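Local structure of SCARECROW-LIKE protein 7 (Oryza sativa Japonica Group, 5HYZ) at residues K91-T96 with L369-W374; A202-F207 with P234-L239; E241-L246 with A309-W314; F323-L328 with L354-L359; K348-E353 with S360-K365. The protein probably acts as a transcription factor in plant development and abiotic stress resistance, binding DNA in vitro, a role in which its GRAS domain is involved. One frame throughout, in Å; residues are numbered along the deposited sequence.

Interaction 1: K91-T96 with L369-W374; sequences KFAHLT and LTVSAW
A93 and V371 bring the two backbones nearest, their CA atoms 6.2 Å apart, where helix 91-96 lies along strand 370-374; the axes approach to 8.7 Å and run almost parallel, at 10°. This is helix-on-sheet packing in the Rossmann-like GRAS domain, and with no hydrogen bond crossing the interface, shape decides the fit. V371 is the ridge, a branched residue that spreads two methyls toward the helix. Its CG2 settles 3.7 Å from A93 CA and also touches the F92 ring at CE2, while its CG1 meets T96 CG2 at 3.7 Å. A small residue suits position 93, since a single methyl lets the helix backbone settle onto the valine; the same CB touches L369 CD2 at 4.0 Å. F92 holds CG opposite its own N (chi1 166°), and the ring slides past V371 as far as L369, with CE2 3.4 Å from L369 O. Beyond the two segments, L359 and L361 of strand 358-363 and A336 and L339 of helix 332-339 also pack on this ring. T96 can be buried because its hydroxyl turns back onto its own helix: OG1 donates to F92 O over 2.8 Å, arriving on the opposite face of that carbonyl from T96 N.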
# COMPACT_ATOMS: atom_id res chain seq x y z
N LYS A 91 7.01 -4.57 3.02
CA LYS A 91 5.69 -4.81 3.53
C LYS A 91 5.46 -6.31 3.70
O LYS A 91 4.86 -6.76 4.69
CB LYS A 91 4.62 -4.17 2.60
CG LYS A 91 3.22 -4.16 3.24
CD LYS A 91 2.30 -3.05 2.71
CE LYS A 91 0.98 -2.95 3.53
NZ LYS A 91 -0.27 -2.81 2.67
N PHE A 92 5.90 -7.08 2.71
CA PHE A 92 5.80 -8.54 2.80
C PHE A 92 6.45 -9.06 4.08
O PHE A 92 5.93 -9.84 4.87
CB PHE A 92 6.52 -9.18 1.63
CG PHE A 92 6.75 -10.66 1.82
CD1 PHE A 92 5.70 -11.57 1.74
CD2 PHE A 92 8.03 -11.13 2.08
CE1 PHE A 92 5.93 -12.93 1.95
CE2 PHE A 92 8.25 -12.51 2.31
CZ PHE A 92 7.21 -13.38 2.24
N ALA A 93 7.65 -8.56 4.26
CA ALA A 93 8.40 -9.07 5.42
C ALA A 93 7.71 -8.69 6.74
O ALA A 93 7.44 -9.53 7.64
CB ALA A 93 9.81 -8.48 5.35
N HIS A 94 7.41 -7.41 6.89
CA HIS A 94 6.73 -6.95 8.13
C HIS A 94 5.42 -7.62 8.43
O HIS A 94 5.14 -7.99 9.55
CB HIS A 94 6.43 -5.43 8.04
CG HIS A 94 7.66 -4.62 7.98
ND1 HIS A 94 7.66 -3.29 7.58
CD2 HIS A 94 8.95 -4.93 8.29
CE1 HIS A 94 8.90 -2.82 7.65
NE2 HIS A 94 9.70 -3.80 8.08
N LEU A 95 4.55 -7.66 7.43
CA LEU A 95 3.25 -8.27 7.69
C LEU A 95 3.36 -9.76 7.98
O LEU A 95 2.62 -10.26 8.82
CB LEU A 95 2.28 -8.04 6.50
CG LEU A 95 1.93 -6.56 6.39
CD1 LEU A 95 0.81 -6.30 5.39
CD2 LEU A 95 1.66 -5.76 7.74
N THR A 96 4.29 -10.47 7.32
CA THR A 96 4.38 -11.89 7.59
C THR A 96 4.97 -12.15 9.02
O THR A 96 4.46 -12.99 9.79
CB THR A 96 5.24 -12.58 6.51
OG1 THR A 96 4.65 -12.30 5.25
CG2 THR A 96 5.26 -14.09 6.70
N LEU A 369 13.27 -12.66 -0.87
CA LEU A 369 13.21 -12.15 0.57
C LEU A 369 12.45 -13.20 1.35
O LEU A 369 11.29 -13.50 1.02
CB LEU A 369 12.49 -10.81 0.67
CG LEU A 369 12.84 -10.01 1.94
CD1 LEU A 369 12.23 -8.64 1.82
CD2 LEU A 369 12.30 -10.64 3.17
N THR A 370 13.07 -13.80 2.35
CA THR A 370 12.49 -14.95 3.05
C THR A 370 12.17 -14.64 4.50
O THR A 370 13.00 -14.03 5.20
CB THR A 370 13.49 -16.09 2.94
OG1 THR A 370 13.75 -16.25 1.52
CG2 THR A 370 12.98 -17.37 3.51
N VAL A 371 11.02 -15.09 4.98
CA VAL A 371 10.62 -14.82 6.35
C VAL A 371 10.39 -16.16 7.03
O VAL A 371 9.90 -17.12 6.40
CB VAL A 371 9.32 -13.98 6.40
CG1 VAL A 371 8.81 -13.85 7.88
CG2 VAL A 371 9.66 -12.53 5.92
N SER A 372 10.77 -16.27 8.30
CA SER A 372 10.54 -17.50 9.07
C SER A 372 10.37 -17.15 10.54
O SER A 372 10.74 -16.05 10.98
CB SER A 372 11.72 -18.49 8.91
OG SER A 372 12.95 -17.81 9.14
N ALA A 373 9.80 -18.07 11.28
CA ALA A 373 9.57 -17.89 12.73
C ALA A 373 10.24 -19.06 13.49
O ALA A 373 10.28 -20.18 12.95
CB ALA A 373 8.06 -17.87 13.03
N TRP A 374 10.71 -18.80 14.71
CA TRP A 374 11.56 -19.75 15.47
C TRP A 374 11.19 -19.65 16.92
O TRP A 374 10.74 -18.59 17.36
CB TRP A 374 13.07 -19.41 15.31
CG TRP A 374 13.42 -19.38 13.86
CD1 TRP A 374 13.30 -18.32 12.98
CD2 TRP A 374 13.93 -20.48 13.11
NE1 TRP A 374 13.70 -18.71 11.72
CE2 TRP A 374 14.08 -20.03 11.77
CE3 TRP A 374 14.24 -21.82 13.43
CZ2 TRP A 374 14.55 -20.87 10.74
CZ3 TRP A 374 14.71 -22.68 12.35
CH2 TRP A 374 14.86 -22.17 11.04

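Interaction 2: A202-F207 with P234-L239; sequences AVAVNF and PAVVTL
V205 and V237 stand side by side on one face of two parallel strands and interlock with their neighbours like teeth. V237 is the main bump: its CG1 pushes against the edge of the F207 ring, 3.7 Å from CD2 and in the ring plane, while its CG2 lies 4.1 Å from V205 CB. V205 in turn sets its own CG2 4.0 Å from P234 CB, so the proline fills the hollow at the start of the ridge. At the other end L239 folds CD1 back to F207 CB. The reverse face carries smaller side chains: A204 CB meets V236 CG1 at 3.9 Å, and T238 OG1 donates to N206 OD1 over 2.8 Å, tilted 26° from the amide plane. Alternating backbone bonds, among them V205 N to V236 O and T238 N to V205 O, fix the register. N206 also bonds D115 and Q123, which holds its buried amide. The pair belongs to the beta-alpha-beta unit of strand 202-208, helix 220-231 and strand 236-242: that helix packs on V205 and F207, helix 89-104 lies over A204, N206, V236 and T238, and strands 110-118 and 366-374 continue the sheet beyond the two edges.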
# COMPACT_ATOMS: atom_id res chain seq x y z
N ALA A 202 4.99 -11.63 27.53
CA ALA A 202 5.54 -12.46 26.47
C ALA A 202 6.48 -11.62 25.64
O ALA A 202 6.14 -10.48 25.29
CB ALA A 202 4.45 -13.03 25.58
N VAL A 203 7.59 -12.20 25.24
CA VAL A 203 8.57 -11.50 24.45
C VAL A 203 8.56 -12.04 23.01
O VAL A 203 8.51 -13.26 22.81
CB VAL A 203 9.98 -11.71 25.06
CG1 VAL A 203 10.99 -11.09 24.13
CG2 VAL A 203 10.04 -11.07 26.47
N ALA A 204 8.60 -11.14 22.02
CA ALA A 204 8.89 -11.52 20.65
C ALA A 204 10.11 -10.75 20.20
O ALA A 204 10.22 -9.54 20.42
CB ALA A 204 7.68 -11.21 19.71
N VAL A 205 11.02 -11.44 19.53
CA VAL A 205 12.23 -10.81 19.03
C VAL A 205 12.17 -10.78 17.53
O VAL A 205 11.85 -11.79 16.91
CB VAL A 205 13.52 -11.58 19.47
CG1 VAL A 205 14.75 -10.84 18.99
CG2 VAL A 205 13.55 -11.56 20.99
N ASN A 206 12.51 -9.64 16.94
CA ASN A 206 12.35 -9.43 15.50
C ASN A 206 13.73 -9.09 14.86
O ASN A 206 14.42 -8.16 15.30
CB ASN A 206 11.32 -8.28 15.29
CG ASN A 206 10.99 -8.05 13.85
OD1 ASN A 206 10.21 -8.85 13.28
ND2 ASN A 206 11.39 -6.88 13.29
N PHE A 207 14.14 -9.86 13.86
CA PHE A 207 15.32 -9.54 13.08
C PHE A 207 14.93 -9.34 11.61
O PHE A 207 14.94 -10.31 10.84
CB PHE A 207 16.31 -10.69 13.11
CG PHE A 207 16.94 -10.93 14.47
CD1 PHE A 207 17.99 -10.12 14.90
CD2 PHE A 207 16.49 -11.98 15.30
CE1 PHE A 207 18.62 -10.38 16.12
CE2 PHE A 207 17.11 -12.23 16.54
CZ PHE A 207 18.19 -11.42 16.93
N PRO A 234 11.96 -15.89 24.36
CA PRO A 234 10.87 -15.38 23.50
C PRO A 234 9.84 -16.43 23.13
O PRO A 234 10.12 -17.62 22.89
CB PRO A 234 11.64 -14.85 22.26
CG PRO A 234 12.98 -15.64 22.28
CD PRO A 234 13.28 -15.83 23.72
N ALA A 235 8.60 -15.96 23.01
CA ALA A 235 7.53 -16.77 22.48
C ALA A 235 7.78 -17.08 21.04
O ALA A 235 7.32 -18.14 20.51
CB ALA A 235 6.19 -16.01 22.64
N VAL A 236 8.45 -16.14 20.33
CA VAL A 236 8.80 -16.34 18.93
C VAL A 236 9.93 -15.36 18.56
O VAL A 236 10.06 -14.28 19.14
CB VAL A 236 7.54 -16.10 17.99
CG1 VAL A 236 7.15 -14.61 17.97
CG2 VAL A 236 7.84 -16.60 16.56
N VAL A 237 10.72 -15.75 17.58
CA VAL A 237 11.74 -14.93 16.97
C VAL A 237 11.47 -14.93 15.49
O VAL A 237 11.36 -16.01 14.86
CB VAL A 237 13.16 -15.52 17.21
CG1 VAL A 237 14.22 -14.65 16.47
CG2 VAL A 237 13.48 -15.60 18.72
N THR A 238 11.31 -13.75 14.92
CA THR A 238 11.05 -13.67 13.50
C THR A 238 12.28 -13.23 12.76
O THR A 238 13.04 -12.37 13.24
CB THR A 238 9.88 -12.70 13.19
OG1 THR A 238 10.04 -11.52 13.97
CG2 THR A 238 8.58 -13.34 13.66
N LEU A 239 12.50 -13.86 11.61
CA LEU A 239 13.70 -13.63 10.84
C LEU A 239 13.31 -13.27 9.42
O LEU A 239 12.56 -14.04 8.76
CB LEU A 239 14.59 -14.89 10.81
CG LEU A 239 15.88 -14.80 9.99
CD1 LEU A 239 16.84 -13.81 10.64
CD2 LEU A 239 16.55 -16.22 10.00

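Interaction 3: E241-L246 with A309-W314; sequences EYEVSL and AGSSEW
E241 lays its aliphatic stem across the indole of W314, crossing it at about a right angle. CG sits over one face of the ring, 3.5 Å from CE2, and the bend at chi2 (-56°) brings the carboxylate over the benzene part, its plane 27° from that of the ring. The opposite face is covered by the methyl of A309, so the tryptophan is sandwiched between the glutamate chain and an alanine methyl. A glutamate suits this buried place because its acid end is provided for: OE2 accepts from the backbone N of Y212, and OE1 is 2.8 Å from a water that lies in the indole plane and accepts from W314 NE1 and A309 N.

E243 makes the second grip. It is the centre of an inverse gamma turn, and its bent chain returns toward helix 311-314, where OE2 takes the N-H of S311 on its syn side over 3.0 Å, at 158°. S311 follows the N-cap residue G310, so the carboxylate meets a backbone N-H in the first turn of the helix. The start of the helix would be expected to stabilise the glutamate's negative charge, and T370 OG1 is hydrogen-bonded to OE1. A further water accepts from G310 N at 2.9 Å and bonds S245 OG. An acid meeting a helix N terminus is a familiar form of stabilisation; here it anchors helix 311-320 to the chain leaving strand 236-242 of the Rossmann-like sheet.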
# COMPACT_ATOMS: atom_id res chain seq x y z
N GLU A 241 15.21 -12.24 5.76
CA GLU A 241 16.58 -12.17 5.26
C GLU A 241 16.57 -12.21 3.73
O GLU A 241 15.64 -12.72 3.12
CB GLU A 241 17.42 -13.32 5.83
CG GLU A 241 18.19 -13.00 7.14
CD GLU A 241 19.11 -11.78 6.97
OE1 GLU A 241 19.56 -11.57 5.83
OE2 GLU A 241 19.33 -11.01 7.93
N TYR A 242 17.60 -11.65 3.14
CA TYR A 242 17.82 -11.75 1.68
C TYR A 242 18.18 -13.19 1.31
O TYR A 242 19.02 -13.82 1.97
CB TYR A 242 18.95 -10.81 1.26
CG TYR A 242 18.67 -9.35 1.59
CD1 TYR A 242 17.69 -8.64 0.92
CD2 TYR A 242 19.41 -8.69 2.58
CE1 TYR A 242 17.43 -7.28 1.20
CE2 TYR A 242 19.17 -7.33 2.88
CZ TYR A 242 18.19 -6.63 2.17
OH TYR A 242 17.96 -5.31 2.46
N GLU A 243 17.59 -13.69 0.24
CA GLU A 243 17.74 -15.11 -0.05
C GLU A 243 18.86 -15.28 -1.05
O GLU A 243 18.58 -15.45 -2.25
CB GLU A 243 16.40 -15.66 -0.60
CG GLU A 243 16.37 -17.16 -0.85
CD GLU A 243 16.66 -17.95 0.38
OE1 GLU A 243 16.06 -17.66 1.45
OE2 GLU A 243 17.49 -18.87 0.30
N VAL A 244 20.11 -15.21 -0.58
CA VAL A 244 21.23 -15.33 -1.56
C VAL A 244 22.44 -15.79 -0.77
O VAL A 244 22.63 -15.34 0.35
CB VAL A 244 21.48 -14.00 -2.33
CG1 VAL A 244 21.87 -12.87 -1.37
CG2 VAL A 244 22.58 -14.24 -3.43
N SER A 245 23.19 -16.77 -1.32
CA SER A 245 24.28 -17.37 -0.57
C SER A 245 25.60 -16.62 -0.87
O SER A 245 26.27 -16.89 -1.88
CB SER A 245 24.41 -18.88 -0.96
OG SER A 245 25.43 -19.47 -0.15
N LEU A 246 25.93 -15.66 -0.03
CA LEU A 246 27.11 -14.82 -0.24
C LEU A 246 27.96 -14.84 1.01
O LEU A 246 28.40 -13.80 1.48
CB LEU A 246 26.70 -13.39 -0.57
CG LEU A 246 25.79 -13.25 -1.77
CD1 LEU A 246 25.43 -11.79 -2.05
CD2 LEU A 246 26.46 -13.82 -3.06
N ALA A 309 23.21 -14.91 3.48
CA ALA A 309 23.18 -16.35 3.48
C ALA A 309 21.85 -16.84 2.96
O ALA A 309 20.83 -16.16 3.09
CB ALA A 309 23.43 -16.88 4.89
N GLY A 310 21.82 -18.03 2.38
CA GLY A 310 20.55 -18.62 2.00
C GLY A 310 19.79 -19.26 3.19
O GLY A 310 20.34 -19.46 4.26
N SER A 311 18.54 -19.65 2.95
CA SER A 311 17.66 -20.09 4.05
C SER A 311 18.21 -21.35 4.75
O SER A 311 18.13 -21.45 5.97
CB SER A 311 16.22 -20.28 3.49
OG SER A 311 16.21 -21.37 2.51
N SER A 312 18.83 -22.29 4.01
CA SER A 312 19.39 -23.50 4.67
C SER A 312 20.49 -23.16 5.66
O SER A 312 20.61 -23.77 6.71
CB SER A 312 19.99 -24.50 3.65
OG SER A 312 19.01 -24.94 2.79
N GLU A 313 21.33 -22.19 5.30
CA GLU A 313 22.39 -21.75 6.21
C GLU A 313 21.84 -21.08 7.45
O GLU A 313 22.30 -21.31 8.58
CB GLU A 313 23.32 -20.77 5.47
CG GLU A 313 24.46 -20.26 6.38
CD GLU A 313 25.62 -19.64 5.56
OE1 GLU A 313 25.64 -19.77 4.28
OE2 GLU A 313 26.51 -19.02 6.21
N TRP A 314 20.83 -20.23 7.24
CA TRP A 314 20.16 -19.64 8.40
C TRP A 314 19.54 -20.69 9.30
O TRP A 314 19.61 -20.59 10.52
CB TRP A 314 19.09 -18.62 7.94
CG TRP A 314 19.71 -17.36 7.44
CD1 TRP A 314 19.66 -16.87 6.16
CD2 TRP A 314 20.43 -16.37 8.23
NE1 TRP A 314 20.35 -15.64 6.10
CE2 TRP A 314 20.83 -15.34 7.34
CE3 TRP A 314 20.85 -16.32 9.57
CZ2 TRP A 314 21.60 -14.23 7.76
CZ3 TRP A 314 21.61 -15.24 9.99
CH2 TRP A 314 21.97 -14.21 9.09
O HOH W 1 20.84 -13.35 4.13
O HOH W 2 17.21 -21.23 -0.23
O HOH W 3 24.14 -19.80 2.34

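Interaction 4: F323-L328 with L354-L359; sequences FEPVPL and LPPAFL
L328 reaches L359 through two torsions: chi1 of -65° sets CG opposite the carbonyl carbon, and chi2 of 173° stretches CD1 outward until it lies 3.6 Å from L359 CB. The partner belongs to the beta hairpin of strands 349-354 and 358-363, whose turn, tied by backbone bonds in both directions between L354 and F358, leans here against the weakly bonded strand 325-326. A cis peptide bond precedes P356, whose CB is directed toward the other segment. P356 CG meets P325 CG at 3.9 Å, the two rings crossing at about a right angle; stiff prolines suit such a place, since they hold the outline of a surface loop with little cost in freedom. Between the proline pair and the leucine pair comes A357. Its single methyl fits against the chain at 325-327, with CB 4.0 Å from V326 O and 4.3 Å from P325 CB, and the CA atoms of P327 and A357 come to 5.5 Å. L328 also packs on T96 and A100 of helix 89-104, so its apolar chain links the hairpin end to that helix, while P325 lies against W374. No direct hydrogen bond joins the segments, and water does the polar work around A357 O. One water lies between it and V326 O; another accepts from L328 N at 2.8 Å and donates to A357 O at 3.1 Å.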
# COMPACT_ATOMS: atom_id res chain seq x y z
N PHE A 323 17.24 -22.91 18.60
CA PHE A 323 15.85 -22.62 18.16
C PHE A 323 15.27 -23.73 17.31
O PHE A 323 16.02 -24.46 16.69
CB PHE A 323 15.84 -21.33 17.33
CG PHE A 323 16.14 -20.09 18.16
CD1 PHE A 323 15.15 -19.54 18.99
CD2 PHE A 323 17.41 -19.52 18.10
CE1 PHE A 323 15.40 -18.38 19.76
CE2 PHE A 323 17.70 -18.35 18.88
CZ PHE A 323 16.68 -17.80 19.72
N GLU A 324 13.95 -23.79 17.21
CA GLU A 324 13.28 -24.75 16.34
C GLU A 324 12.30 -23.98 15.45
O GLU A 324 11.76 -22.96 15.87
CB GLU A 324 12.54 -25.81 17.17
CG GLU A 324 11.28 -25.29 17.79
CD GLU A 324 10.59 -26.26 18.74
OE1 GLU A 324 11.18 -27.31 19.06
OE2 GLU A 324 9.45 -25.95 19.16
N PRO A 325 12.05 -24.49 14.26
CA PRO A 325 11.11 -23.84 13.33
C PRO A 325 9.70 -23.80 13.89
O PRO A 325 9.24 -24.70 14.61
CB PRO A 325 11.18 -24.71 12.06
CG PRO A 325 12.32 -25.65 12.24
CD PRO A 325 12.59 -25.76 13.73
N VAL A 326 9.00 -22.70 13.59
CA VAL A 326 7.59 -22.54 13.94
C VAL A 326 6.82 -22.40 12.61
O VAL A 326 7.14 -21.52 11.81
CB VAL A 326 7.38 -21.31 14.84
CG1 VAL A 326 5.90 -21.05 15.06
CG2 VAL A 326 8.14 -21.52 16.19
N PRO A 327 5.78 -23.22 12.39
CA PRO A 327 5.04 -23.04 11.10
C PRO A 327 4.41 -21.68 10.97
O PRO A 327 3.91 -21.14 11.94
CB PRO A 327 3.92 -24.09 11.17
CG PRO A 327 4.38 -25.08 12.16
CD PRO A 327 5.23 -24.32 13.20
N LEU A 328 4.46 -21.08 9.78
CA LEU A 328 3.77 -19.82 9.64
C LEU A 328 2.24 -20.08 9.54
O LEU A 328 1.80 -21.20 9.26
CB LEU A 328 4.29 -19.04 8.45
CG LEU A 328 5.75 -18.61 8.57
CD1 LEU A 328 6.32 -17.97 7.26
CD2 LEU A 328 5.98 -17.65 9.76
N LEU A 354 9.98 -22.49 1.17
CA LEU A 354 11.28 -23.16 1.23
C LEU A 354 11.30 -23.96 2.52
O LEU A 354 10.77 -23.51 3.55
CB LEU A 354 12.47 -22.18 1.17
CG LEU A 354 12.47 -21.22 -0.01
CD1 LEU A 354 13.50 -20.13 0.19
CD2 LEU A 354 12.76 -21.98 -1.28
N PRO A 355 11.92 -25.15 2.51
CA PRO A 355 11.82 -26.00 3.70
C PRO A 355 12.74 -25.61 4.83
O PRO A 355 13.83 -25.12 4.61
CB PRO A 355 12.22 -27.40 3.16
CG PRO A 355 13.15 -27.09 2.05
CD PRO A 355 12.55 -25.86 1.37
N PRO A 356 12.35 -25.90 6.08
CA PRO A 356 11.08 -26.54 6.48
C PRO A 356 9.89 -25.58 6.62
O PRO A 356 8.72 -25.96 6.43
CB PRO A 356 11.41 -27.12 7.85
CG PRO A 356 12.53 -26.26 8.37
CD PRO A 356 13.34 -25.85 7.16
N ALA A 357 10.15 -24.32 6.97
CA ALA A 357 8.99 -23.48 7.25
C ALA A 357 9.20 -22.06 6.83
O ALA A 357 8.57 -21.15 7.43
CB ALA A 357 8.62 -23.56 8.75
N PHE A 358 10.01 -21.85 5.79
CA PHE A 358 10.24 -20.49 5.26
C PHE A 358 9.17 -20.07 4.26
O PHE A 358 8.74 -20.91 3.48
CB PHE A 358 11.57 -20.40 4.50
CG PHE A 358 12.77 -20.66 5.37
CD1 PHE A 358 13.36 -19.62 6.08
CD2 PHE A 358 13.35 -21.96 5.44
CE1 PHE A 358 14.52 -19.86 6.86
CE2 PHE A 358 14.51 -22.20 6.25
CZ PHE A 358 15.08 -21.18 6.95
N LEU A 359 8.84 -18.78 4.20
CA LEU A 359 7.95 -18.29 3.12
C LEU A 359 8.73 -17.22 2.43
O LEU A 359 9.24 -16.33 3.08
CB LEU A 359 6.64 -17.72 3.67
CG LEU A 359 5.68 -17.23 2.57
CD1 LEU A 359 5.21 -18.37 1.70
CD2 LEU A 359 4.50 -16.60 3.25
O HOH W 4 8.74 -20.44 10.05
O HOH W 5 5.64 -22.00 7.41

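Interaction 5: K348-E353 with S360-K365; sequences KYSLVE and SLAWEK
W363 slides its indole beneath K348 and against Y349. From CB, CG lies opposite the backbone N (chi1 178°), which swings the indole back toward the neighbouring strand. K348 CB stands over the centre of the six-membered ring, 3.7 Å from its centroid, a CH-pi contact. NE1, the polar atom, bonds E267 OE1 of helix 251-272. Farther out, CZ2 meets K348 CG at 3.6 Å and CZ3 lies 3.3 Å from K348 N; CH2, at the tip, is near both K348 atoms. Along the other edge CE3 approaches Y349 CE1 at 3.6 Å, and this edge points at the tyrosine face in a T-shaped pair, planes 78° apart. Two large aromatics suit a non-hydrogen-bonded pair of a beta hairpin, which is what strands 349-353 and 360-363 form. S350 with A362 and V352 with S360 are its hydrogen-bonded pairs, and the strands are strongly twisted, their directions 136° apart. The same face as the aromatics carries L361, whose CD1 touches Y349 CD1. On the reverse face V352 CG2 meets A362 CB at 3.8 Å, a small residue admitting the branched one. Past the pairing, E364 N donates to K348 O over 2.9 Å, and a water bonded to K348 O and S350 OG accepts from K365 N.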
# COMPACT_ATOMS: atom_id res chain seq x y z
N LYS A 348 6.05 -9.71 -11.62
CA LYS A 348 6.29 -11.14 -11.63
C LYS A 348 6.50 -11.64 -10.20
O LYS A 348 7.27 -12.55 -9.98
CB LYS A 348 7.54 -11.49 -12.46
CG LYS A 348 7.52 -10.85 -13.88
CD LYS A 348 6.28 -11.25 -14.60
CE LYS A 348 6.21 -10.63 -16.01
NZ LYS A 348 4.81 -10.57 -16.60
N TYR A 349 5.79 -11.05 -9.23
CA TYR A 349 5.89 -11.53 -7.85
C TYR A 349 5.08 -12.76 -7.59
O TYR A 349 3.96 -12.92 -8.12
CB TYR A 349 5.44 -10.43 -6.88
CG TYR A 349 6.36 -9.24 -6.89
CD1 TYR A 349 7.70 -9.33 -6.43
CD2 TYR A 349 5.89 -8.01 -7.33
CE1 TYR A 349 8.52 -8.21 -6.41
CE2 TYR A 349 6.72 -6.91 -7.32
CZ TYR A 349 8.05 -7.02 -6.88
OH TYR A 349 8.84 -5.89 -6.89
N SER A 350 5.62 -13.66 -6.78
CA SER A 350 4.84 -14.81 -6.30
C SER A 350 5.40 -15.25 -4.98
O SER A 350 6.43 -14.74 -4.57
CB SER A 350 4.89 -16.02 -7.28
OG SER A 350 6.17 -16.62 -7.28
N LEU A 351 4.72 -16.17 -4.32
CA LEU A 351 5.22 -16.71 -3.05
C LEU A 351 5.74 -18.10 -3.24
O LEU A 351 5.13 -18.91 -3.93
CB LEU A 351 4.10 -16.74 -1.98
CG LEU A 351 3.54 -15.46 -1.37
CD1 LEU A 351 4.65 -14.48 -0.95
CD2 LEU A 351 2.55 -14.74 -2.23
N VAL A 352 6.87 -18.39 -2.64
CA VAL A 352 7.51 -19.72 -2.72
C VAL A 352 7.81 -20.26 -1.34
O VAL A 352 8.38 -19.54 -0.50
CB VAL A 352 8.83 -19.62 -3.52
CG1 VAL A 352 9.68 -20.87 -3.36
CG2 VAL A 352 8.48 -19.36 -5.00
N GLU A 353 7.43 -21.51 -1.08
CA GLU A 353 7.76 -22.10 0.22
C GLU A 353 9.15 -22.70 0.16
O GLU A 353 9.51 -23.36 -0.82
CB GLU A 353 6.72 -23.17 0.58
CG GLU A 353 5.30 -22.78 0.24
CD GLU A 353 4.59 -22.20 1.41
OE1 GLU A 353 5.16 -22.30 2.52
OE2 GLU A 353 3.48 -21.63 1.24
N SER A 360 8.84 -17.26 1.11
CA SER A 360 9.69 -16.28 0.44
C SER A 360 8.92 -15.56 -0.65
O SER A 360 8.09 -16.17 -1.38
CB SER A 360 10.93 -17.01 -0.15
OG SER A 360 11.83 -16.09 -0.70
N LEU A 361 9.22 -14.28 -0.80
CA LEU A 361 8.68 -13.48 -1.88
C LEU A 361 9.68 -13.61 -3.01
O LEU A 361 10.88 -13.40 -2.83
CB LEU A 361 8.50 -12.03 -1.46
CG LEU A 361 8.18 -11.00 -2.52
CD1 LEU A 361 6.80 -11.38 -3.11
CD2 LEU A 361 8.16 -9.58 -1.94
N ALA A 362 9.15 -14.05 -4.16
CA ALA A 362 9.96 -14.34 -5.34
C ALA A 362 9.66 -13.45 -6.53
O ALA A 362 8.57 -12.91 -6.66
CB ALA A 362 9.72 -15.83 -5.73
N TRP A 363 10.67 -13.29 -7.40
CA TRP A 363 10.49 -12.60 -8.68
C TRP A 363 10.76 -13.61 -9.80
O TRP A 363 11.83 -14.23 -9.79
CB TRP A 363 11.46 -11.40 -8.81
CG TRP A 363 11.31 -10.72 -10.15
CD1 TRP A 363 12.06 -10.98 -11.27
CD2 TRP A 363 10.35 -9.70 -10.52
NE1 TRP A 363 11.64 -10.17 -12.31
CE2 TRP A 363 10.61 -9.37 -11.88
CE3 TRP A 363 9.34 -8.99 -9.84
CZ2 TRP A 363 9.87 -8.40 -12.57
CZ3 TRP A 363 8.62 -8.05 -10.52
CH2 TRP A 363 8.89 -7.76 -11.87
N GLU A 364 9.78 -13.81 -10.69
CA GLU A 364 9.93 -14.85 -11.74
C GLU A 364 10.38 -16.19 -11.14
O GLU A 364 11.31 -16.84 -11.63
CB GLU A 364 10.93 -14.39 -12.83
CG GLU A 364 10.52 -14.82 -14.23
CD GLU A 364 11.07 -13.86 -15.28
OE1 GLU A 364 10.26 -13.12 -15.89
OE2 GLU A 364 12.31 -13.83 -15.45
N LYS A 365 9.72 -16.55 -10.05
CA LYS A 365 9.90 -17.78 -9.30
C LYS A 365 11.24 -17.95 -8.60
O LYS A 365 11.48 -19.00 -8.02
CB LYS A 365 9.64 -18.97 -10.23
CG LYS A 365 8.23 -18.83 -10.83
CD LYS A 365 7.59 -20.19 -11.18
CE LYS A 365 6.30 -19.98 -11.99
NZ LYS A 365 5.35 -19.01 -11.32
O HOH W 6 7.36 -15.28 -9.21

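In the fold
From the N terminus, interaction 1 opens first, at 91-96, and closes last, at 369-374, so its loop encloses the other four. Within it interaction 2 closes a short loop through helix 220-231, and interaction 3 follows in series, taking the same strand 236-242 on to helix 311-320. Interactions 4 and 5 come next and cross, since their segments alternate and share strand 358-363. Strand 366-374 gathers the set: it pairs with 236-242 from interactions 2 and 3, with 325-326 from interaction 4 and with 358-363 from interactions 4 and 5, joining the parallel part of the sheet to the antiparallel C-terminal part.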